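Aftrax (Archaeoglobus fulgidus, PDB 3ZC0) assembles as an octameric C3PO-type ribonuclease that recognises and cleaves duplex RNA, with magnesium bound at its active site. Local coordinates at residues 28-33 with 79-84; 36-41 with 85-90. The protein carries 1 engineered substitution. All blocks are in the same frame, centred on the assembly; numbering follows the deposited sequence.

Both contacts join helix 6-42 to helix 73-94, which run side by side in the same direction, and their segments follow one another along each helix, with centres about 10 Å apart. Contact 1 (28-33 with 79-84) lies beside the RNA and presents side chains to sugars of both strands; contact 2 (36-41 with 85-90) lies roughly two turns further on and carries Glu-86, a magnesium ligand. The two meet around the metal: the side chain of Glu-83 in contact 1 comes within about 3 Å of that of Glu-86 and about 5 Å of the ion (nearest atoms). One helix pair thus spans duplex binding and the metal site.

Contact 1 of 2, residues 28-33 with 79-84; sequences REMRIH and DAMQEL. With nucleotides of chain N; nucleotides of chain O.
Arg-31 packs across Ala-80 and Glu-83 on its way to the RNA. Its CB rests 4.0 Å from Ala-80 CB, where the backbones of the two segments are nearest, and its CG lies 3.7 Å from Glu-83 CG, the two side chains running alongside each other in the same direction. With CG opposite the backbone N (chi1 -168°), a bend at chi2 turns CD and NE toward O2' of G9 of chain N. The guanidinium lies between Arg-28 O, over the centre of one face, and C4' of G9, offset toward the edge of the opposite face and 3.8 Å from Arg-31 NH1; NH2 approaches O2' of C8 of chain N, too distantly for a bond. Arg-31 NE and Glu-83 OE2, 5.5 Å apart, form no salt bridge, though their opposite charges probably attract.

Below this polar layer, Met-30 CE sits 3.7 Å from Ala-80 CB and 3.7 Å from Leu-84 CD2, crossing the leucine at about a right angle; Leu-60 of helix 46-64 touches both Met-30 and Leu-84. Arg-28 NH2 donates to C8 O3' of chain N at 2.8 Å. Its NH1 forms a salt bridge with Glu-21 of the second subunit. The Asp-79 carboxylate forms a weak hydrogen bond with O2' of G7 of chain O. The two segments, their axes 25° apart, belong to a Translin-family helix pair whose polar side chains contact riboses of both strands.

Contact 2 of 2, residues 36-41 with 85-90; sequences KSIALI and VEAIAF. With MG (magnesium ion), chain U.
Ile-38 and Ile-41 pack against Ala-87 and Phe-90 across two segments whose axes are inclined at 32°. Ile-38 uses both its branches. CG1 stands beside the backbone N (chi1 -58°) and carries CD1 to within 3.6 Å of Ala-87 CA, while CG2, on the other side, lies 3.8 Å from Phe-90 CD2. Ile-41 slides past the phenyl ring in the opposite direction, its CD1 3.6 Å from Phe-90 CE2 and its CG2 close to the same ring atom. An alanine in place of Ile-38 would remove both branches, which would probably open a gap in front of Ala-87 and Phe-90 and leave Glu-86 without one of its apolar neighbours.

Polar groups play a smaller part between the helices themselves. Ser-37 OG lies 3.7 Å from Ala-87 CB, but its hydrogen bond is made within its own helix, to Ser-34 O.

Metal coordination forms the third element. The extended Glu-86 side chain runs past Ile-38 CD1, 3.8 Å from Glu-86 CD, and binds magnesium through one oxygen: OE2 is 2.2 Å from the ion, whereas OE1 remains 3.5 Å from it. A water at 2.1 Å from the magnesium, Glu-121 from helix 108-132 and an RNA phosphate also coordinate the metal. Ile-38 also touches the Glu-121 side chain, so it borders both metal-binding glutamates. This two-glutamate magnesium site, with a phosphate of the duplex among its ligands, is consistent with the catalytic centre of Trax-type ribonucleases.

Contact 1 of 2, residues 28-33 with 79-84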
# COMPACT_ATOMS: atom_id res chain seq x y z
N ARG E 28 0.15 21.82 16.08
CA ARG E 28 0.93 22.12 14.86
C ARG E 28 1.97 23.18 15.16
O ARG E 28 3.13 23.04 14.77
CB ARG E 28 0.06 22.41 13.62
CG ARG E 28 0.05 23.85 13.11
CD ARG E 28 0.53 24.05 11.63
NE ARG E 28 0.51 22.86 10.79
CZ ARG E 28 0.90 22.84 9.51
NH1 ARG E 28 1.32 23.93 8.90
NH2 ARG E 28 0.86 21.71 8.82
N GLU E 29 1.57 24.21 15.91
CA GLU E 29 2.57 25.18 16.37
C GLU E 29 3.72 24.59 17.22
O GLU E 29 4.89 24.78 16.89
CB GLU E 29 1.91 26.37 17.05
CG GLU E 29 1.65 27.50 16.06
CD GLU E 29 0.53 28.40 16.49
OE1 GLU E 29 0.24 28.44 17.71
OE2 GLU E 29 -0.07 29.06 15.61
N MET E 30 3.38 23.88 18.29
CA MET E 30 4.39 23.35 19.20
C MET E 30 5.40 22.52 18.44
O MET E 30 6.62 22.68 18.59
CB MET E 30 3.73 22.50 20.29
CG MET E 30 4.68 21.96 21.38
SD MET E 30 3.81 20.99 22.64
CE MET E 30 4.13 19.32 22.14
N ARG E 31 4.87 21.65 17.58
CA ARG E 31 5.69 20.79 16.73
C ARG E 31 6.63 21.63 15.82
O ARG E 31 7.87 21.44 15.83
CB ARG E 31 4.77 19.83 15.94
CG ARG E 31 5.48 18.69 15.21
CD ARG E 31 5.59 19.00 13.73
NE ARG E 31 4.26 19.32 13.18
CZ ARG E 31 4.04 20.12 12.14
NH1 ARG E 31 5.06 20.69 11.51
NH2 ARG E 31 2.79 20.33 11.73
N ILE E 32 6.07 22.59 15.08
CA ILE E 32 6.89 23.49 14.27
C ILE E 32 8.06 24.15 15.04
O ILE E 32 9.21 24.15 14.58
CB ILE E 32 6.06 24.59 13.62
CG1 ILE E 32 5.21 24.01 12.49
CG2 ILE E 32 6.97 25.70 13.09
CD1 ILE E 32 4.08 24.92 12.05
N HIS E 33 7.76 24.71 16.21
CA HIS E 33 8.84 25.28 17.02
C HIS E 33 9.89 24.25 17.45
O HIS E 33 11.09 24.57 17.44
CB HIS E 33 8.29 26.05 18.23
CG HIS E 33 7.59 27.32 17.87
ND1 HIS E 33 8.14 28.27 17.02
CD2 HIS E 33 6.38 27.82 18.23
CE1 HIS E 33 7.31 29.28 16.89
NE2 HIS E 33 6.23 29.03 17.61
N ASP E 79 2.34 12.71 18.19
CA ASP E 79 3.38 13.21 17.29
C ASP E 79 4.17 14.40 17.89
O ASP E 79 5.42 14.34 18.05
CB ASP E 79 2.76 13.60 15.93
CG ASP E 79 2.46 12.39 15.03
OD1 ASP E 79 2.60 11.22 15.45
OD2 ASP E 79 2.08 12.62 13.86
N ALA E 80 3.46 15.46 18.25
CA ALA E 80 4.10 16.66 18.76
C ALA E 80 4.86 16.42 20.08
O ALA E 80 5.94 16.98 20.30
CB ALA E 80 3.09 17.81 18.89
N MET E 81 4.31 15.58 20.97
CA MET E 81 5.04 15.31 22.21
C MET E 81 6.33 14.54 21.94
O MET E 81 7.37 14.81 22.55
CB MET E 81 4.16 14.69 23.30
CG MET E 81 3.26 15.74 23.93
SD MET E 81 2.15 15.24 25.25
CE MET E 81 1.81 13.54 24.84
N GLN E 82 6.28 13.62 20.98
CA GLN E 82 7.49 12.98 20.48
C GLN E 82 8.54 13.99 19.94
O GLN E 82 9.74 13.87 20.26
CB GLN E 82 7.11 11.97 19.40
CG GLN E 82 8.28 11.23 18.82
CD GLN E 82 7.86 10.30 17.71
OE1 GLN E 82 8.57 10.14 16.71
NE2 GLN E 82 6.70 9.67 17.88
N GLU E 83 8.12 14.97 19.13
CA GLU E 83 9.07 15.99 18.62
C GLU E 83 9.65 16.88 19.73
O GLU E 83 10.80 17.34 19.65
CB GLU E 83 8.43 16.88 17.55
CG GLU E 83 7.93 16.15 16.32
CD GLU E 83 8.95 16.08 15.19
OE1 GLU E 83 10.17 16.24 15.44
OE2 GLU E 83 8.51 15.86 14.04
N LEU E 84 8.84 17.14 20.75
CA LEU E 84 9.30 17.95 21.87
C LEU E 84 10.35 17.18 22.66
O LEU E 84 11.42 17.73 22.99
CB LEU E 84 8.13 18.30 22.77
CG LEU E 84 8.41 19.30 23.87
CD1 LEU E 84 9.38 20.39 23.40
CD2 LEU E 84 7.09 19.91 24.27
P C N 8 0.84 19.56 1.70
OP1 C N 8 1.44 20.90 1.48
OP2 C N 8 1.48 18.37 1.09
O5' C N 8 0.75 19.34 3.27
C5' C N 8 -0.01 20.21 4.09
C4' C N 8 0.01 19.73 5.51
O4' C N 8 -0.70 18.48 5.64
C3' C N 8 1.39 19.42 6.06
O3' C N 8 2.05 20.61 6.48
C2' C N 8 1.10 18.44 7.19
O2' C N 8 0.72 19.11 8.38
C1' C N 8 -0.12 17.69 6.65
N1 C N 8 0.19 16.36 6.11
C2 C N 8 0.44 15.32 7.02
O2 C N 8 0.40 15.57 8.24
N3 C N 8 0.71 14.08 6.56
C4 C N 8 0.74 13.85 5.25
N4 C N 8 1.01 12.61 4.86
C5 C N 8 0.49 14.88 4.29
C6 C N 8 0.21 16.10 4.76
P G N 9 3.65 20.71 6.50
OP1 G N 9 3.98 22.14 6.74
OP2 G N 9 4.19 20.04 5.29
O5' G N 9 4.04 19.86 7.80
C5' G N 9 5.08 18.90 7.74
C4' G N 9 5.07 17.97 8.92
O4' G N 9 3.92 17.09 8.86
C3' G N 9 6.27 17.04 8.97
O3' G N 9 7.37 17.64 9.61
C2' G N 9 5.74 15.80 9.68
O2' G N 9 5.73 16.00 11.09
C1' G N 9 4.30 15.76 9.18
N9 G N 9 4.16 14.95 7.96
C8 G N 9 4.06 15.43 6.67
N7 G N 9 3.94 14.51 5.77
C5 G N 9 3.96 13.33 6.49
C6 G N 9 3.86 11.98 6.05
O6 G N 9 3.74 11.56 4.89
N1 G N 9 3.93 11.09 7.11
C2 G N 9 4.07 11.44 8.43
N2 G N 9 4.11 10.43 9.31
N3 G N 9 4.15 12.69 8.86
C4 G N 9 4.10 13.58 7.85
P G O 7 0.09 3.76 11.12
OP1 G O 7 -0.45 2.73 12.05
OP2 G O 7 -0.36 3.82 9.71
O5' G O 7 -0.16 5.21 11.72
C5' G O 7 0.17 5.52 13.06
C4' G O 7 0.37 7.00 13.25
O4' G O 7 1.44 7.47 12.39
C3' G O 7 -0.81 7.91 12.90
O3' G O 7 -1.82 7.94 13.90
C2' G O 7 -0.11 9.24 12.69
O2' G O 7 0.25 9.83 13.93
C1' G O 7 1.17 8.80 11.99
N9 G O 7 1.03 8.85 10.52
C8 G O 7 0.88 7.83 9.61
N7 G O 7 0.75 8.24 8.38
C5 G O 7 0.81 9.62 8.49
C6 G O 7 0.73 10.64 7.50
O6 G O 7 0.58 10.52 6.28
N1 G O 7 0.85 11.91 8.06
C2 G O 7 1.02 12.18 9.39
N2 G O 7 1.11 13.47 9.74
N3 G O 7 1.09 11.25 10.32
C4 G O 7 0.98 10.01 9.79

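Contact 2 of 2, residues 36-41 with 85-90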
# COMPACT_ATOMS: atom_id res chain seq x y z
N LYS E 36 12.05 23.50 14.42
CA LYS E 36 12.84 24.69 14.14
C LYS E 36 14.04 24.71 15.07
O LYS E 36 15.17 24.94 14.62
CB LYS E 36 12.00 25.96 14.34
CG LYS E 36 11.97 26.93 13.15
CD LYS E 36 10.70 26.76 12.32
CE LYS E 36 10.18 28.08 11.77
NZ LYS E 36 10.98 28.63 10.63
N SER E 37 13.81 24.44 16.35
CA SER E 37 14.89 24.49 17.32
C SER E 37 16.01 23.52 16.92
O SER E 37 17.21 23.88 16.92
CB SER E 37 14.36 24.22 18.73
OG SER E 37 14.41 22.84 19.03
N ILE E 38 15.64 22.30 16.54
CA ILE E 38 16.68 21.33 16.16
C ILE E 38 17.47 21.78 14.91
O ILE E 38 18.73 21.74 14.88
CB ILE E 38 16.12 19.91 15.97
CG1 ILE E 38 15.43 19.42 17.24
CG2 ILE E 38 17.24 18.95 15.63
CD1 ILE E 38 14.80 18.07 17.09
N ALA E 39 16.72 22.21 13.90
CA ALA E 39 17.30 22.74 12.68
C ALA E 39 18.31 23.83 13.00
O ALA E 39 19.41 23.85 12.45
CB ALA E 39 16.22 23.32 11.78
N LEU E 40 17.90 24.72 13.89
CA LEU E 40 18.68 25.89 14.25
C LEU E 40 20.01 25.49 14.86
O LEU E 40 21.05 26.05 14.52
CB LEU E 40 17.90 26.80 15.19
CG LEU E 40 16.90 27.67 14.45
CD1 LEU E 40 15.92 28.29 15.43
CD2 LEU E 40 17.63 28.74 13.66
N ILE E 41 19.97 24.51 15.76
CA ILE E 41 21.21 24.03 16.34
C ILE E 41 22.14 23.54 15.24
O ILE E 41 23.33 23.87 15.22
CB ILE E 41 20.98 22.87 17.28
CG1 ILE E 41 20.17 23.34 18.49
CG2 ILE E 41 22.33 22.28 17.67
CD1 ILE E 41 19.91 22.24 19.51
N VAL E 85 10.06 15.91 22.96
CA VAL E 85 11.07 15.07 23.59
C VAL E 85 12.35 15.03 22.74
O VAL E 85 13.44 15.22 23.28
CB VAL E 85 10.58 13.65 23.90
CG1 VAL E 85 11.69 12.83 24.52
CG2 VAL E 85 9.39 13.68 24.84
N GLU E 86 12.22 14.81 21.43
CA GLU E 86 13.39 14.74 20.56
C GLU E 86 14.27 15.99 20.72
O GLU E 86 15.47 15.88 21.01
CB GLU E 86 12.97 14.56 19.08
CG GLU E 86 14.14 14.45 18.05
CD GLU E 86 13.66 14.49 16.60
OE1 GLU E 86 12.44 14.64 16.38
OE2 GLU E 86 14.48 14.38 15.67
N ALA E 87 13.65 17.15 20.55
CA ALA E 87 14.35 18.44 20.67
C ALA E 87 15.04 18.63 22.02
O ALA E 87 16.18 19.12 22.08
CB ALA E 87 13.37 19.60 20.42
N ILE E 88 14.34 18.25 23.10
CA ILE E 88 14.92 18.37 24.43
C ILE E 88 16.11 17.42 24.63
O ILE E 88 17.19 17.85 25.00
CB ILE E 88 13.92 18.10 25.54
CG1 ILE E 88 12.89 19.23 25.62
CG2 ILE E 88 14.66 17.97 26.86
CD1 ILE E 88 11.58 18.81 26.24
N ALA E 89 15.89 16.14 24.38
CA ALA E 89 16.97 15.15 24.47
C ALA E 89 18.20 15.60 23.68
O ALA E 89 19.32 15.57 24.19
CB ALA E 89 16.49 13.80 23.99
N PHE E 90 17.97 16.05 22.45
CA PHE E 90 19.05 16.52 21.60
C PHE E 90 19.82 17.68 22.26
O PHE E 90 21.05 17.57 22.48
CB PHE E 90 18.52 16.91 20.23
CG PHE E 90 19.57 17.44 19.29
CD1 PHE E 90 20.69 16.68 19.00
CD2 PHE E 90 19.43 18.68 18.69
CE1 PHE E 90 21.66 17.16 18.14
CE2 PHE E 90 20.39 19.15 17.82
CZ PHE E 90 21.52 18.39 17.54
MG MG U . 14.43 14.60 13.51
O HOH W 1 15.64 12.95 13.70